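Local coordinates for putative uncharacterized protein PH0242 (Pyrococcus horikoshii, PDB 3VU1), which is the C-terminal globular domain of AglB, an archaeal oligosaccharyltransferase, in which a mixed alpha/beta core carries beta-rich insert and peripheral domains, at residues A[31-36]-A[59-64]. Sequence-based numbering, arbitrary orientation.
Sequences TSWWDY and DRDHIL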
ATOM      1  N   THR A  31      -3.906   8.937  -0.877  1.00 36.15           N
ATOM      2  CA  THR A  31      -2.588   9.357  -1.314  1.00 35.61           C
ATOM      3  C   THR A  31      -2.299   8.848  -2.706  1.00 35.88           C
ATOM      4  O   THR A  31      -2.964   7.923  -3.181  1.00 37.29           O
ATOM      5  CB  THR A  31      -1.447   8.905  -0.370  1.00 38.60           C
ATOM      6  OG1 THR A  31      -0.240   9.573  -0.768  1.00 43.63           O
ATOM      7  CG2 THR A  31      -1.203   7.388  -0.450  1.00 36.25           C
ATOM      8  N   SER A  32      -1.302   9.440  -3.352  1.00 33.10           N
ATOM      9  CA  SER A  32      -0.936   9.025  -4.683  1.00 32.94           C
ATOM     10  C   SER A  32       0.463   9.479  -5.042  1.00 31.48           C
ATOM     11  O   SER A  32       1.037  10.293  -4.339  1.00 34.19           O
ATOM     12  CB  SER A  32      -1.916   9.556  -5.708  1.00 34.32           C
ATOM     13  OG  SER A  32      -1.755   8.767  -6.879  1.00 43.90           O
ATOM     14  N   TRP A  33       1.034   8.938  -6.109  1.00 28.87           N
ATOM     15  CA  TRP A  33       2.306   9.471  -6.549  1.00 29.67           C
ATOM     16  C   TRP A  33       2.147  10.893  -7.075  1.00 31.33           C
ATOM     17  O   TRP A  33       2.793  11.825  -6.589  1.00 31.95           O
ATOM     18  CB  TRP A  33       2.983   8.583  -7.583  1.00 27.90           C
ATOM     19  CG  TRP A  33       4.326   9.131  -7.880  1.00 27.86           C
ATOM     20  CD1 TRP A  33       4.723   9.823  -9.007  1.00 28.10           C
ATOM     21  CD2 TRP A  33       5.500   9.141  -6.991  1.00 28.97           C
ATOM     22  NE1 TRP A  33       6.037  10.211  -8.910  1.00 28.78           N
ATOM     23  CE2 TRP A  33       6.566   9.845  -7.734  1.00 28.41           C
ATOM     24  CE3 TRP A  33       5.771   8.651  -5.719  1.00 26.65           C
ATOM     25  CZ2 TRP A  33       7.837  10.046  -7.200  1.00 27.55           C
ATOM     26  CZ3 TRP A  33       7.062   8.841  -5.198  1.00 29.15           C
ATOM     27  CH2 TRP A  33       8.070   9.535  -5.917  1.00 28.58           C
ATOM     28  N   TRP A  34       1.264  11.068  -8.053  1.00 30.77           N
ATOM     29  CA  TRP A  34       1.036  12.358  -8.691  1.00 31.14           C
ATOM     30  C   TRP A  34       0.176  13.230  -7.839  1.00 29.56           C
ATOM     31  O   TRP A  34      -0.641  12.733  -7.077  1.00 31.52           O
ATOM     32  CB  TRP A  34       0.363  12.140 -10.034  1.00 32.11           C
ATOM     33  CG  TRP A  34       0.392  13.297 -10.998  1.00 33.82           C
ATOM     34  CD1 TRP A  34       1.375  14.286 -11.142  1.00 32.42           C
ATOM     35  CD2 TRP A  34      -0.592  13.584 -12.053  1.00 33.85           C
ATOM     36  NE1 TRP A  34       1.051  15.142 -12.171  1.00 30.84           N
ATOM     37  CE2 TRP A  34      -0.105  14.781 -12.757  1.00 31.88           C
ATOM     38  CE3 TRP A  34      -1.782  12.986 -12.479  1.00 33.78           C
ATOM     39  CZ2 TRP A  34      -0.797  15.338 -13.830  1.00 31.97           C
ATOM     40  CZ3 TRP A  34      -2.477  13.570 -13.552  1.00 33.00           C
ATOM     41  CH2 TRP A  34      -1.988  14.720 -14.211  1.00 31.89           C
ATOM     42  N   ASP A  35       0.354  14.542  -7.989  1.00 28.56           N
ATOM     43  CA  ASP A  35      -0.342  15.533  -7.195  1.00 27.64           C
ATOM     44  C   ASP A  35      -1.677  16.043  -7.770  1.00 28.51           C
ATOM     45  O   ASP A  35      -2.157  17.119  -7.392  1.00 28.48           O
ATOM     46  CB  ASP A  35       0.597  16.666  -6.786  1.00 27.71           C
ATOM     47  CG  ASP A  35       1.042  17.553  -7.946  1.00 30.98           C
ATOM     48  OD1 ASP A  35       1.480  18.674  -7.615  1.00 31.87           O
ATOM     49  OD2 ASP A  35       0.998  17.171  -9.145  1.00 30.90           O
ATOM     50  N   TYR A  36      -2.307  15.239  -8.626  1.00 27.78           N
ATOM     51  CA  TYR A  36      -3.661  15.559  -9.084  1.00 28.69           C
ATOM     52  C   TYR A  36      -4.577  15.947  -7.932  1.00 29.62           C
ATOM     53  O   TYR A  36      -4.751  15.199  -6.998  1.00 33.02           O
ATOM     54  CB  TYR A  36      -4.280  14.404  -9.851  1.00 27.66           C
ATOM     55  CG  TYR A  36      -5.523  14.805 -10.585  1.00 31.09           C
ATOM     56  CD1 TYR A  36      -5.504  15.059 -11.967  1.00 31.11           C
ATOM     57  CD2 TYR A  36      -6.738  14.937  -9.904  1.00 33.57           C
ATOM     58  CE1 TYR A  36      -6.660  15.440 -12.638  1.00 31.91           C
ATOM     59  CE2 TYR A  36      -7.896  15.308 -10.566  1.00 32.70           C
ATOM     60  CZ  TYR A  36      -7.852  15.563 -11.924  1.00 33.16           C
ATOM     61  OH  TYR A  36      -9.026  15.931 -12.545  1.00 36.81           O
ATOM     62  N   ASP A  59       9.616  14.278   1.808  1.00 49.02           N
ATOM     63  CA  ASP A  59      10.244  13.224   2.614  1.00 45.08           C
ATOM     64  C   ASP A  59       9.458  11.919   2.393  1.00 44.80           C
ATOM     65  O   ASP A  59      10.058  10.848   2.175  1.00 40.62           O
ATOM     66  CB  ASP A  59      10.297  13.598   4.096  1.00 42.63           C
ATOM     67  CG  ASP A  59       8.945  13.980   4.654  1.00 46.36           C
ATOM     68  OD1 ASP A  59       8.004  14.195   3.844  1.00 47.95           O
ATOM     69  OD2 ASP A  59       8.806  14.054   5.903  1.00 46.81           O
ATOM     70  N   ARG A  60       8.121  12.047   2.404  1.00 39.01           N
ATOM     71  CA  ARG A  60       7.199  10.950   2.150  1.00 37.14           C
ATOM     72  C   ARG A  60       7.296  10.360   0.729  1.00 38.51           C
ATOM     73  O   ARG A  60       6.897   9.214   0.512  1.00 41.68           O
ATOM     74  CB  ARG A  60       5.762  11.341   2.505  1.00 33.92           C
ATOM     75  CG  ARG A  60       5.512  11.393   3.997  1.00 32.94           C
ATOM     76  CD  ARG A  60       4.067  11.684   4.325  1.00 33.67           C
ATOM     77  NE  ARG A  60       3.860  11.654   5.774  1.00 36.54           N
ATOM     78  CZ  ARG A  60       2.665  11.714   6.371  1.00 37.90           C
ATOM     79  NH1 ARG A  60       1.568  11.812   5.644  1.00 34.43           N
ATOM     80  NH2 ARG A  60       2.562  11.662   7.706  1.00 38.79           N
ATOM     81  N   ASP A  61       7.842  11.122  -0.215  1.00 37.98           N
ATOM     82  CA  ASP A  61       8.094  10.639  -1.573  1.00 39.40           C
ATOM     83  C   ASP A  61       8.929   9.366  -1.586  1.00 37.56           C
ATOM     84  O   ASP A  61       8.662   8.442  -2.359  1.00 34.94           O
ATOM     85  CB  ASP A  61       8.841  11.703  -2.399  1.00 45.72           C
ATOM     86  CG  ASP A  61       7.916  12.831  -2.943  1.00 52.58           C
ATOM     87  OD1 ASP A  61       6.722  12.954  -2.533  1.00 51.98           O
ATOM     88  OD2 ASP A  61       8.424  13.607  -3.796  1.00 53.84           O
ATOM     89  N   HIS A  62       9.947   9.319  -0.731  1.00 36.45           N
ATOM     90  CA  HIS A  62      10.841   8.167  -0.665  1.00 34.14           C
ATOM     91  C   HIS A  62      10.105   6.967  -0.160  1.00 35.14           C
ATOM     92  O   HIS A  62      10.407   5.821  -0.574  1.00 34.98           O
ATOM     93  CB  HIS A  62      12.031   8.446   0.231  1.00 30.93           C
ATOM     94  CG  HIS A  62      12.982   9.446  -0.345  1.00 33.59           C
ATOM     95  ND1 HIS A  62      13.877   9.123  -1.297  1.00 34.97           N
ATOM     96  CD2 HIS A  62      13.130  10.821  -0.109  1.00 33.89           C
ATOM     97  CE1 HIS A  62      14.586  10.219  -1.638  1.00 35.54           C
ATOM     98  NE2 HIS A  62      14.122  11.259  -0.913  1.00 36.28           N
ATOM     99  N   ILE A  63       9.135   7.206   0.727  1.00 29.41           N
ATOM    100  CA  ILE A  63       8.371   6.110   1.272  1.00 30.14           C
ATOM    101  C   ILE A  63       7.315   5.599   0.272  1.00 30.88           C
ATOM    102  O   ILE A  63       7.185   4.371   0.044  1.00 32.30           O
ATOM    103  CB  ILE A  63       7.824   6.445   2.680  1.00 28.87           C
ATOM    104  CG1 ILE A  63       8.981   6.901   3.583  1.00 26.83           C
ATOM    105  CG2 ILE A  63       7.100   5.246   3.276  1.00 24.81           C
ATOM    106  CD1 ILE A  63      10.218   6.011   3.575  1.00 23.16           C
ATOM    107  N   LEU A  64       6.595   6.520  -0.357  1.00 29.21           N
ATOM    108  CA  LEU A  64       5.747   6.127  -1.477  1.00 30.27           C
ATOM    109  C   LEU A  64       6.550   5.322  -2.519  1.00 30.45           C
ATOM    110  O   LEU A  64       6.059   4.311  -3.035  1.00 30.99           O
ATOM    111  CB  LEU A  64       5.040   7.328  -2.125  1.00 29.06           C
ATOM    112  CG  LEU A  64       3.922   7.988  -1.304  1.00 30.77           C
ATOM    113  CD1 LEU A  64       3.262   9.124  -2.082  1.00 30.87           C
ATOM    114  CD2 LEU A  64       2.861   7.002  -0.855  1.00 29.82           C
TER
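Trp33 and Leu64 mark the nearest approach of the two backbones, their CA atoms 7.0 Å apart, where Thr31, Ser32 and the loop residue Trp33 face the N-terminal turn of helix 60-69. No hydrogen bond crosses between 31-36 and 59-64, and the 226 Å² buried between them comes mainly from these two residues. The indole of Trp33 turns its six-membered ring edge-on to the helix: chi1 (-175°, CG anti to the backbone N) and chi2 (-105°) together carry the benzo edge there. CE3 lies 3.9 Å from Leu64 CB. Its neighbour CZ3 lies 3.3 Å from Asp61 O. Both partners sit near the ring plane, so the helix meets the rim of the indole and not a face. The two methyls of Leu64 reach the strand; CD1 is 3.4 Å from Ser32 O. CD2 is 4.1 Å from Thr31 CG2. The side chains of Thr31 and Leu64 run antiparallel, side by side.

Strand 30-32 is an outermost strand of a four-stranded mixed sheet, parallel to its neighbour 86-90, to which Thr31 is joined by backbone hydrogen bonds with Tyr86 and Ile88. The contact therefore packs the helix against the border of that sheet, while His62 and Ile63 touch strands 385-401 and 412-431 of the peripheral 2 region, placing the helix between the two. Arg49 links both sides: it forms a salt bridge with Asp61 OD1 and a hydrogen bond with Trp33 O. Ser32 has its CB pointing away from the helix, and its OG donates a hydrogen bond to Ile88 O.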